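PDB 6SMO: PKS_KS domain-containing protein from Photorhabdus luminescens subsp. laumondii, which probably catalyses beta-ketoacyl condensation on an acyl carrier protein as a thiolase-like ketosynthase, and holds a polyketide aldehyde chain in its pocket. Local coordinates for residues Gly57-Tyr61 / Gly73-Gln77; Gly120-Ala126 / Gly179-Ser185; Ala315-Ile321 / Val434-Arg438. All coordinates share one frame; numbering follows the deposited sequence.

Interaction 1 of 3, residues Gly57-Tyr61 / Gly73-Gln77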
ATOM      1  N   GLY B  57      15.101 -21.048  -6.625  1.00 42.14           N
ATOM      2  CA  GLY B  57      13.684 -21.460  -6.615  1.00 41.68           C
ATOM      3  C   GLY B  57      12.947 -20.953  -7.845  1.00 41.18           C
ATOM      4  O   GLY B  57      11.713 -21.119  -7.900  1.00 41.23           O
ATOM      5  N   VAL B  58      13.675 -20.362  -8.800  1.00 41.02           N
ATOM      6  CA  VAL B  58      13.115 -19.793 -10.063  1.00 41.20           C
ATOM      7  C   VAL B  58      12.816 -20.955 -11.016  1.00 41.55           C
ATOM      8  O   VAL B  58      13.688 -21.832 -11.168  1.00 40.93           O
ATOM      9  CB  VAL B  58      14.069 -18.770 -10.711  1.00 41.07           C
ATOM     10  CG1 VAL B  58      13.467 -18.161 -11.969  1.00 41.13           C
ATOM     11  CG2 VAL B  58      14.479 -17.673  -9.738  1.00 40.79           C
ATOM     12  N   SER B  59      11.628 -20.945 -11.625  1.00 42.72           N
ATOM     13  CA  SER B  59      11.143 -21.959 -12.600  1.00 44.39           C
ATOM     14  C   SER B  59      10.931 -21.295 -13.964  1.00 45.70           C
ATOM     15  O   SER B  59      10.474 -20.133 -13.995  1.00 45.84           O
ATOM     16  CB  SER B  59       9.873 -22.611 -12.114  1.00 44.36           C
ATOM     17  OG  SER B  59       9.997 -23.028 -10.761  1.00 44.50           O
ATOM     18  N   LYS B  60      11.256 -22.007 -15.048  1.00 47.16           N
ATOM     19  CA  LYS B  60      10.910 -21.610 -16.439  1.00 48.26           C
ATOM     20  C   LYS B  60       9.410 -21.849 -16.647  1.00 48.31           C
ATOM     21  O   LYS B  60       8.910 -22.886 -16.165  1.00 48.27           O
ATOM     22  CB  LYS B  60      11.743 -22.404 -17.451  1.00 49.56           C
ATOM     23  CG  LYS B  60      11.556 -21.993 -18.905  1.00 50.86           C
ATOM     24  CD  LYS B  60      12.348 -22.830 -19.883  1.00 52.20           C
ATOM     25  CE  LYS B  60      12.127 -22.413 -21.322  1.00 53.23           C
ATOM     26  NZ  LYS B  60      12.779 -23.346 -22.271  1.00 54.11           N
ATOM     27  N   TYR B  61       8.724 -20.927 -17.330  1.00 48.76           N
ATOM     28  CA  TYR B  61       7.272 -21.015 -17.643  1.00 49.36           C
ATOM     29  C   TYR B  61       7.054 -20.717 -19.130  1.00 50.68           C
ATOM     30  O   TYR B  61       7.823 -19.925 -19.712  1.00 49.87           O
ATOM     31  CB  TYR B  61       6.464 -20.111 -16.706  1.00 48.38           C
ATOM     32  CG  TYR B  61       6.384 -18.653 -17.087  1.00 47.50           C
ATOM     33  CD1 TYR B  61       7.499 -17.830 -17.037  1.00 47.18           C
ATOM     34  CD2 TYR B  61       5.178 -18.082 -17.461  1.00 47.05           C
ATOM     35  CE1 TYR B  61       7.423 -16.487 -17.373  1.00 46.36           C
ATOM     36  CE2 TYR B  61       5.084 -16.741 -17.796  1.00 46.35           C
ATOM     37  CZ  TYR B  61       6.210 -15.939 -17.752  1.00 45.94           C
ATOM     38  OH  TYR B  61       6.127 -14.617 -18.083  1.00 44.84           O
ATOM     39  N   GLY B  73      10.506 -15.360 -19.464  1.00 50.30           N
ATOM     40  CA  GLY B  73      10.384 -16.831 -19.439  1.00 49.77           C
ATOM     41  C   GLY B  73      10.885 -17.428 -18.132  1.00 49.05           C
ATOM     42  O   GLY B  73      11.367 -18.576 -18.162  1.00 48.92           O
ATOM     43  N   ALA B  74      10.774 -16.679 -17.028  1.00 48.05           N
ATOM     44  CA  ALA B  74      11.191 -17.088 -15.666  1.00 47.09           C
ATOM     45  C   ALA B  74      10.203 -16.533 -14.632  1.00 45.50           C
ATOM     46  O   ALA B  74       9.814 -15.355 -14.764  1.00 45.35           O
ATOM     47  CB  ALA B  74      12.594 -16.604 -15.395  1.00 47.25           C
ATOM     48  N   ILE B  75       9.821 -17.355 -13.648  1.00 44.58           N
ATOM     49  CA  ILE B  75       8.939 -16.966 -12.503  1.00 43.77           C
ATOM     50  C   ILE B  75       9.402 -17.696 -11.237  1.00 42.34           C
ATOM     51  O   ILE B  75      10.009 -18.779 -11.362  1.00 42.40           O
ATOM     52  CB  ILE B  75       7.453 -17.260 -12.804  1.00 44.62           C
ATOM     53  CG1 ILE B  75       7.250 -18.671 -13.366  1.00 45.60           C
ATOM     54  CG2 ILE B  75       6.865 -16.198 -13.722  1.00 44.94           C
ATOM     55  CD1 ILE B  75       5.828 -19.175 -13.263  1.00 46.18           C
ATOM     56  N   GLY B  76       9.120 -17.111 -10.069  1.00 40.81           N
ATOM     57  CA  GLY B  76       9.294 -17.745  -8.748  1.00 40.20           C
ATOM     58  C   GLY B  76       7.999 -18.384  -8.280  1.00 39.63           C
ATOM     59  O   GLY B  76       7.256 -17.728  -7.522  1.00 38.13           O
ATOM     60  N   GLN B  77       7.731 -19.612  -8.735  1.00 40.44           N
ATOM     61  CA  GLN B  77       6.503 -20.393  -8.419  1.00 41.68           C
ATOM     62  C   GLN B  77       6.806 -21.347  -7.257  1.00 42.03           C
ATOM     63  O   GLN B  77       7.933 -21.879  -7.213  1.00 41.62           O
ATOM     64  CB  GLN B  77       6.035 -21.147  -9.664  1.00 42.82           C
ATOM     65  CG  GLN B  77       4.561 -21.522  -9.634  1.00 43.70           C
ATOM     66  CD  GLN B  77       4.086 -22.059 -10.963  1.00 44.82           C
ATOM     67  OE1 GLN B  77       4.763 -22.854 -11.611  1.00 45.84           O
ATOM     68  NE2 GLN B  77       2.908 -21.623 -11.379  1.00 45.31           N
TER

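Interaction 2 of 3, residues Gly120-Ala126 / Gly179-Ser185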
ATOM      1  N   GLY B 120      -6.760 -11.930  23.685  1.00 48.69           N
ATOM      2  CA  GLY B 120      -7.370 -11.411  22.443  1.00 47.75           C
ATOM      3  C   GLY B 120      -7.257  -9.900  22.319  1.00 47.30           C
ATOM      4  O   GLY B 120      -6.906  -9.426  21.221  1.00 45.18           O
ATOM      5  N   ARG B 121      -7.537  -9.171  23.406  1.00 48.56           N
ATOM      6  CA  ARG B 121      -7.576  -7.682  23.452  1.00 48.87           C
ATOM      7  C   ARG B 121      -6.185  -7.097  23.166  1.00 46.75           C
ATOM      8  O   ARG B 121      -6.128  -5.957  22.662  1.00 45.71           O
ATOM      9  CB  ARG B 121      -8.084  -7.200  24.816  1.00 51.22           C
ATOM     10  CG  ARG B 121      -9.545  -7.527  25.095  1.00 53.38           C
ATOM     11  CD  ARG B 121      -9.948  -7.185  26.517  1.00 55.28           C
ATOM     12  NE  ARG B 121     -11.368  -7.410  26.767  1.00 56.83           N
ATOM     13  CZ  ARG B 121     -11.921  -8.584  27.067  1.00 58.18           C
ATOM     14  NH1 ARG B 121     -13.226  -8.660  27.273  1.00 58.60           N
ATOM     15  NH2 ARG B 121     -11.181  -9.678  27.159  1.00 59.04           N
ATOM     16  N   ARG B 122      -5.115  -7.840  23.477  1.00 45.28           N
ATOM     17  CA  ARG B 122      -3.701  -7.387  23.367  1.00 44.31           C
ATOM     18  C   ARG B 122      -2.994  -8.098  22.202  1.00 42.59           C
ATOM     19  O   ARG B 122      -1.747  -8.039  22.155  1.00 41.94           O
ATOM     20  CB  ARG B 122      -2.966  -7.653  24.686  1.00 44.92           C
ATOM     21  CG  ARG B 122      -3.612  -7.014  25.908  1.00 45.45           C
ATOM     22  CD  ARG B 122      -3.382  -5.516  25.979  1.00 45.74           C
ATOM     23  NE  ARG B 122      -1.993  -5.193  26.276  1.00 45.95           N
ATOM     24  CZ  ARG B 122      -1.492  -3.962  26.344  1.00 46.36           C
ATOM     25  NH1 ARG B 122      -2.266  -2.908  26.137  1.00 46.28           N
ATOM     26  NH2 ARG B 122      -0.212  -3.789  26.622  1.00 47.13           N
ATOM     27  N   PHE B 123      -3.749  -8.730  21.295  1.00 41.15           N
ATOM     28  CA  PHE B 123      -3.228  -9.494  20.129  1.00 40.25           C
ATOM     29  C   PHE B 123      -3.883  -8.979  18.842  1.00 39.04           C
ATOM     30  O   PHE B 123      -5.121  -9.080  18.721  1.00 39.69           O
ATOM     31  CB  PHE B 123      -3.469 -10.994  20.320  1.00 40.45           C
ATOM     32  CG  PHE B 123      -3.194 -11.839  19.101  1.00 40.92           C
ATOM     33  CD1 PHE B 123      -2.002 -11.712  18.402  1.00 41.00           C
ATOM     34  CD2 PHE B 123      -4.121 -12.770  18.656  1.00 41.37           C
ATOM     35  CE1 PHE B 123      -1.749 -12.488  17.282  1.00 41.20           C
ATOM     36  CE2 PHE B 123      -3.865 -13.549  17.537  1.00 41.59           C
ATOM     37  CZ  PHE B 123      -2.681 -13.406  16.851  1.00 41.60           C
ATOM     38  N   GLY B 124      -3.071  -8.451  17.916  1.00 37.18           N
ATOM     39  CA  GLY B 124      -3.525  -7.834  16.653  1.00 36.27           C
ATOM     40  C   GLY B 124      -2.802  -8.399  15.441  1.00 35.09           C
ATOM     41  O   GLY B 124      -1.710  -8.972  15.616  1.00 34.71           O
ATOM     42  N   VAL B 125      -3.389  -8.230  14.251  1.00 34.30           N
ATOM     43  CA  VAL B 125      -2.863  -8.748  12.952  1.00 33.71           C
ATOM     44  C   VAL B 125      -2.458  -7.558  12.073  1.00 33.32           C
ATOM     45  O   VAL B 125      -3.084  -6.489  12.196  1.00 33.55           O
ATOM     46  CB  VAL B 125      -3.901  -9.644  12.245  1.00 33.72           C
ATOM     47  CG1 VAL B 125      -3.401 -10.157  10.903  1.00 33.76           C
ATOM     48  CG2 VAL B 125      -4.330 -10.807  13.126  1.00 33.88           C
ATOM     49  N   ALA B 126      -1.442  -7.749  11.225  1.00 32.87           N
ATOM     50  CA  ALA B 126      -0.966  -6.768  10.221  1.00 32.75           C
ATOM     51  C   ALA B 126      -0.337  -7.514   9.037  1.00 32.56           C
ATOM     52  O   ALA B 126       0.903  -7.627   8.993  1.00 31.96           O
ATOM     53  CB  ALA B 126       0.008  -5.807  10.860  1.00 32.70           C
ATOM     54  N   GLY B 179      -8.296 -15.483  17.011  1.00 39.77           N
ATOM     55  CA  GLY B 179      -9.053 -14.608  17.930  1.00 39.77           C
ATOM     56  C   GLY B 179      -8.296 -13.337  18.282  1.00 39.42           C
ATOM     57  O   GLY B 179      -8.161 -13.050  19.487  1.00 40.06           O
ATOM     58  N   ALA B 180      -7.829 -12.599  17.271  1.00 39.19           N
ATOM     59  CA  ALA B 180      -7.153 -11.288  17.411  1.00 38.92           C
ATOM     60  C   ALA B 180      -8.208 -10.178  17.503  1.00 39.04           C
ATOM     61  O   ALA B 180      -8.948  -9.993  16.517  1.00 38.99           O
ATOM     62  CB  ALA B 180      -6.221 -11.062  16.246  1.00 38.68           C
ATOM     63  N   SER B 181      -8.274  -9.480  18.643  1.00 39.49           N
ATOM     64  CA  SER B 181      -9.265  -8.408  18.934  1.00 39.98           C
ATOM     65  C   SER B 181      -8.618  -7.018  18.861  1.00 39.83           C
ATOM     66  O   SER B 181      -9.374  -6.036  18.751  1.00 40.53           O
ATOM     67  CB  SER B 181      -9.927  -8.628  20.268  1.00 40.64           C
ATOM     68  OG  SER B 181     -10.460  -9.941  20.357  1.00 41.23           O
ATOM     69  N   MET B 182      -7.284  -6.932  18.931  1.00 39.86           N
ATOM     70  CA  MET B 182      -6.508  -5.672  18.757  1.00 40.05           C
ATOM     71  C   MET B 182      -6.480  -5.308  17.265  1.00 39.14           C
ATOM     72  O   MET B 182      -6.792  -6.189  16.440  1.00 39.04           O
ATOM     73  CB  MET B 182      -5.080  -5.840  19.292  1.00 40.96           C
ATOM     74  CG  MET B 182      -4.201  -4.599  19.203  1.00 41.50           C
ATOM     75  SD  MET B 182      -4.930  -3.136  19.977  1.00 42.85           S
ATOM     76  CE  MET B 182      -4.036  -1.836  19.128  1.00 42.52           C
ATOM     77  N   SER B 183      -6.146  -4.052  16.949  1.00 38.30           N
ATOM     78  CA  SER B 183      -6.037  -3.475  15.579  1.00 37.94           C
ATOM     79  C   SER B 183      -5.686  -4.547  14.541  1.00 36.80           C
ATOM     80  O   SER B 183      -4.610  -5.167  14.670  1.00 36.62           O
ATOM     81  CB  SER B 183      -5.019  -2.363  15.550  1.00 38.45           C
ATOM     82  OG  SER B 183      -4.752  -1.955  14.215  1.00 38.84           O
ATOM     83  N   VAL B 184      -6.563  -4.738  13.548  1.00 36.12           N
ATOM     84  CA  VAL B 184      -6.307  -5.532  12.309  1.00 35.58           C
ATOM     85  C   VAL B 184      -6.213  -4.546  11.139  1.00 34.87           C
ATOM     86  O   VAL B 184      -7.194  -3.811  10.913  1.00 35.48           O
ATOM     87  CB  VAL B 184      -7.400  -6.594  12.078  1.00 35.78           C
ATOM     88  CG1 VAL B 184      -7.213  -7.331  10.759  1.00 35.69           C
ATOM     89  CG2 VAL B 184      -7.471  -7.584  13.231  1.00 36.05           C
ATOM     90  N   SER B 185      -5.077  -4.523  10.435  1.00 33.71           N
ATOM     91  CA  SER B 185      -4.768  -3.546   9.357  1.00 33.68           C
ATOM     92  C   SER B 185      -4.245  -4.266   8.111  1.00 33.63           C
ATOM     93  O   SER B 185      -3.717  -5.390   8.245  1.00 33.69           O
ATOM     94  CB  SER B 185      -3.785  -2.507   9.836  1.00 33.39           C
ATOM     95  OG  SER B 185      -2.551  -3.106  10.204  1.00 33.32           O
TER

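Interaction 3 of 3, residues Ala315-Ile321 / Val434-Arg438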
ATOM      1  N   ALA B 315      16.123   5.245  10.719  1.00 38.36           N
ATOM      2  CA  ALA B 315      15.871   3.892  11.269  1.00 37.50           C
ATOM      3  C   ALA B 315      16.847   3.603  12.419  1.00 37.06           C
ATOM      4  O   ALA B 315      16.422   2.974  13.408  1.00 36.28           O
ATOM      5  CB  ALA B 315      15.986   2.857  10.176  1.00 37.20           C
ATOM      6  N   LEU B 316      18.103   4.046  12.291  1.00 37.02           N
ATOM      7  CA  LEU B 316      19.173   3.844  13.308  1.00 37.52           C
ATOM      8  C   LEU B 316      18.930   4.764  14.512  1.00 37.89           C
ATOM      9  O   LEU B 316      19.158   4.305  15.649  1.00 37.43           O
ATOM     10  CB  LEU B 316      20.540   4.106  12.669  1.00 37.58           C
ATOM     11  CG  LEU B 316      21.054   2.995  11.754  1.00 37.52           C
ATOM     12  CD1 LEU B 316      22.127   3.514  10.811  1.00 37.56           C
ATOM     13  CD2 LEU B 316      21.581   1.821  12.566  1.00 37.66           C
ATOM     14  N   LYS B 317      18.495   6.007  14.273  1.00 38.62           N
ATOM     15  CA  LYS B 317      18.097   6.978  15.333  1.00 39.27           C
ATOM     16  C   LYS B 317      16.877   6.436  16.089  1.00 37.92           C
ATOM     17  O   LYS B 317      16.814   6.631  17.319  1.00 37.61           O
ATOM     18  CB  LYS B 317      17.787   8.360  14.744  1.00 40.82           C
ATOM     19  CG  LYS B 317      18.883   9.405  14.917  1.00 42.60           C
ATOM     20  CD  LYS B 317      20.024   9.273  13.931  1.00 43.95           C
ATOM     21  CE  LYS B 317      21.056  10.371  14.083  1.00 44.90           C
ATOM     22  NZ  LYS B 317      21.994  10.402  12.936  1.00 45.49           N
ATOM     23  N   ASP B 318      15.953   5.786  15.375  1.00 36.99           N
ATOM     24  CA  ASP B 318      14.707   5.193  15.934  1.00 36.30           C
ATOM     25  C   ASP B 318      15.066   4.013  16.848  1.00 36.37           C
ATOM     26  O   ASP B 318      14.421   3.871  17.906  1.00 36.06           O
ATOM     27  CB  ASP B 318      13.758   4.755  14.817  1.00 35.85           C
ATOM     28  CG  ASP B 318      12.388   4.337  15.319  1.00 35.44           C
ATOM     29  OD1 ASP B 318      11.666   5.209  15.840  1.00 35.45           O
ATOM     30  OD2 ASP B 318      12.065   3.139  15.207  1.00 35.27           O
ATOM     31  N   ALA B 319      16.052   3.204  16.447  1.00 36.56           N
ATOM     32  CA  ALA B 319      16.552   2.024  17.194  1.00 36.94           C
ATOM     33  C   ALA B 319      17.515   2.460  18.305  1.00 37.48           C
ATOM     34  O   ALA B 319      17.765   1.641  19.212  1.00 37.19           O
ATOM     35  CB  ALA B 319      17.224   1.063  16.243  1.00 36.88           C
ATOM     36  N   GLN B 320      18.038   3.692  18.229  1.00 38.35           N
ATOM     37  CA  GLN B 320      19.041   4.270  19.166  1.00 39.69           C
ATOM     38  C   GLN B 320      20.320   3.423  19.118  1.00 40.70           C
ATOM     39  O   GLN B 320      20.888   3.138  20.193  1.00 41.48           O
ATOM     40  CB  GLN B 320      18.474   4.364  20.587  1.00 40.05           C
ATOM     41  CG  GLN B 320      17.262   5.278  20.702  1.00 40.11           C
ATOM     42  CD  GLN B 320      16.676   5.294  22.092  1.00 40.34           C
ATOM     43  OE1 GLN B 320      15.466   5.180  22.275  1.00 40.50           O
ATOM     44  NE2 GLN B 320      17.534   5.435  23.089  1.00 40.15           N
ATOM     45  N   ILE B 321      20.749   3.045  17.909  1.00 41.40           N
ATOM     46  CA  ILE B 321      21.959   2.211  17.643  1.00 42.41           C
ATOM     47  C   ILE B 321      22.882   2.985  16.693  1.00 42.98           C
ATOM     48  O   ILE B 321      22.366   3.618  15.750  1.00 42.60           O
ATOM     49  CB  ILE B 321      21.561   0.831  17.077  1.00 42.83           C
ATOM     50  CG1 ILE B 321      20.790   0.002  18.110  1.00 43.26           C
ATOM     51  CG2 ILE B 321      22.778   0.079  16.556  1.00 42.85           C
ATOM     52  CD1 ILE B 321      20.064  -1.191  17.531  1.00 43.38           C
ATOM     53  N   VAL B 434      13.027   0.902   5.857  1.00 30.41           N
ATOM     54  CA  VAL B 434      14.183   0.235   6.526  1.00 30.43           C
ATOM     55  C   VAL B 434      13.748  -0.200   7.930  1.00 30.26           C
ATOM     56  O   VAL B 434      13.087   0.606   8.617  1.00 30.08           O
ATOM     57  CB  VAL B 434      15.410   1.168   6.582  1.00 30.70           C
ATOM     58  CG1 VAL B 434      16.596   0.516   7.279  1.00 30.73           C
ATOM     59  CG2 VAL B 434      15.813   1.655   5.198  1.00 30.98           C
ATOM     60  N   ILE B 435      14.094  -1.429   8.325  1.00 30.34           N
ATOM     61  CA  ILE B 435      13.988  -1.929   9.730  1.00 30.63           C
ATOM     62  C   ILE B 435      15.388  -2.343  10.194  1.00 30.94           C
ATOM     63  O   ILE B 435      16.150  -2.888   9.372  1.00 30.38           O
ATOM     64  CB  ILE B 435      12.970  -3.082   9.867  1.00 30.79           C
ATOM     65  CG1 ILE B 435      13.239  -4.224   8.886  1.00 30.87           C
ATOM     66  CG2 ILE B 435      11.548  -2.561   9.740  1.00 30.82           C
ATOM     67  CD1 ILE B 435      12.619  -5.540   9.290  1.00 31.26           C
ATOM     68  N   VAL B 436      15.710  -2.070  11.460  1.00 31.71           N
ATOM     69  CA  VAL B 436      17.000  -2.448  12.109  1.00 32.40           C
ATOM     70  C   VAL B 436      16.734  -3.651  13.018  1.00 33.35           C
ATOM     71  O   VAL B 436      15.997  -3.487  14.008  1.00 33.67           O
ATOM     72  CB  VAL B 436      17.607  -1.269  12.894  1.00 32.32           C
ATOM     73  CG1 VAL B 436      18.918  -1.649  13.566  1.00 32.46           C
ATOM     74  CG2 VAL B 436      17.796  -0.044  12.012  1.00 32.32           C
ATOM     75  N   MET B 437      17.300  -4.813  12.676  1.00 34.74           N
ATOM     76  CA  MET B 437      17.228  -6.050  13.495  1.00 36.16           C
ATOM     77  C   MET B 437      18.551  -6.236  14.243  1.00 36.79           C
ATOM     78  O   MET B 437      19.584  -5.726  13.765  1.00 36.33           O
ATOM     79  CB  MET B 437      16.941  -7.277  12.625  1.00 36.98           C
ATOM     80  CG  MET B 437      15.526  -7.300  12.087  1.00 38.21           C
ATOM     81  SD  MET B 437      14.957  -8.973  11.719  1.00 39.91           S
ATOM     82  CE  MET B 437      13.235  -8.656  11.340  1.00 40.28           C
ATOM     83  N   ARG B 438      18.504  -6.945  15.373  1.00 38.33           N
ATOM     84  CA  ARG B 438      19.609  -7.042  16.361  1.00 39.98           C
ATOM     85  C   ARG B 438      19.572  -8.423  17.027  1.00 40.23           C
ATOM     86  O   ARG B 438      18.460  -8.950  17.235  1.00 40.17           O
ATOM     87  CB  ARG B 438      19.455  -5.917  17.389  1.00 41.70           C
ATOM     88  CG  ARG B 438      20.656  -5.714  18.302  1.00 43.62           C
ATOM     89  CD  ARG B 438      20.397  -4.587  19.283  1.00 45.55           C
ATOM     90  NE  ARG B 438      21.515  -4.348  20.185  1.00 47.42           N
ATOM     91  CZ  ARG B 438      21.534  -3.426  21.144  1.00 49.06           C
ATOM     92  NH1 ARG B 438      20.487  -2.639  21.341  1.00 49.74           N
ATOM     93  NH2 ARG B 438      22.604  -3.294  21.910  1.00 50.26           N
TER

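Interaction 1 of 3, residues Gly57-Tyr61 / Gly73-Gln77
Y61 and I75 carry this contact, their side chains crossing at about a right angle. The I75 branch CG2 sits over one face of the phenol ring, displaced toward the rim, in a CH-pi contact 3.9 Å from the Y61 ring centroid. At the ring's edge, in its plane, A74 N lies 3.4 Å from Y61 CE1. A chi1 of 83° holds CG between Y61's own N and carbonyl carbon, with the ring against G73-I75, while I75 CD1 comes up against Y61 CB at 3.6 Å. W63 meets the same ring edge-to-face. Beside the ring, S59 and I75 form a single antiparallel bridge, a hydrogen-bonded pair: S59 N gives to I75 O at 2.7 Å and I75 N gives to S59 O at 2.9 Å. V58 CG1 touches A74 CB at 3.9 Å. The bridge joins the loops that precede and follow helix 63-68, and backbone hydrogen bonds of G57 with M366 and of G76 with I260 and E262 tie them to the body of the protein. Two nearly straight backbone bonds thus fix the register of the loops, while the I75 branches keep one face of the Y61 ring on apolar carbon.

Interaction 2 of 3, residues Gly120-Ala126 / Gly179-Ser185
G179, just past the end of helix 169-178, puts its carbonyl near the edge of the F123 ring, and from there the chain returns alongside strand 123-128. This is a beta-alpha-beta crossover at the edge of the mixed beta-sheet of the N-terminal half, whose outermost strand in this chain, 184-185, runs parallel to 123-128 with loose bonding. A180 packs next: its CB lies 3.6 Å from F123 CD2 and 3.7 Å from V125 CG2, with F123 swung beside its own carbonyl carbon (chi1 170°) to reach it. S181 N then gives to G120 O at 2.9 Å. That oxygen also takes F123 N, from the opposite face of its carbonyl plane, so one acceptor ties together the turn and the incoming chain. M182 follows, its N bonding F123 O at 3.1 Å with the donor well above the carbonyl plane. Its CB leans on the F123 carbonyl, and a bend at chi2 (54°) folds SD back to accept a weak bond from S183 N. S183 O receives a weak bond from V125 N, while S183 OG is hydrogen-bonded to D249 OD2 and Y168 OH of the neighbouring Ketoacyl_synth_N domain-containing subunit. V184 packs on A171 and A175 of helix 169-178, and its O is bonded by H362 and Q164 of that same subunit, which places this edge at the subunit interface. At S185 the N gives weakly to V125 O, and the hydroxyl OG rests 3.8 Å from A126 CB.

Interaction 3 of 3, residues Ala315-Ile321 / Val434-Arg438
The guanidinium of R438 is the flat group here, and I321 CD1 comes to it obliquely, 4.1 Å from R438 NH1. The same methyl lies 3.8 Å from R438 CD, so I321 leans more on the aliphatic CD than on the guanidinium. With CG anti to the backbone N (chi1 -168°) and the chain extended as far as NE, R438 stretches past the isoleucine toward the protein surface. I321 is delivered by a Schellman motif that closes helix 306-319: Q320 takes positive phi, and I321 N bonds back to L316 O at 3.0 Å. Inward from there, V436 fills the middle. Its CG1 faces I321 CD1 and A319, while CG2 lies against the start of the segment, 3.9 Å from A315 CB. A315 CB also meets V434 CG1 at 3.8 Å, and A319 CB is 4.1 Å from V436 CB. The two alanines present only methyls, consistent with the close approach, 8.1 Å, of the axes of helix 315-319 and strand 434-438, which cross at -45°. V434 and V436 point to the helix and R438 to I321 just past its end; I435 and M437 point the other way, onto helix 372-388. The strand is thus packed by helices on both sides, consistent with the layered alpha/beta build of the thiolase fold. Between the two segments the side chains meet through carbon, apart from the guanidinium, which implies cohesion by shape and burial, grading into solvent at the R438 end.

In the fold
All three contacts lie in the ketosynthase domain but do different work. Interactions 2 and 3 both pack on the central sheet structure, their centres about 25 Å apart: interaction 2, the buried one, at its outer edge in the N-terminal half beside a partner subunit, and interaction 3, partly buried, on strand 431-438 in the C-terminal half. Interaction 1 joins two loops on the opposite side of the chain's centre from both; it lies toward the bound polyketide without lining its pocket. Chemistry follows place: backbone bonds plus an aromatic contact in 57-61/73-77, mostly main-chain bonding in 120-126/179-185, and apolar side-chain contacts, with the aliphatic part of one arginine, in 315-321/434-438.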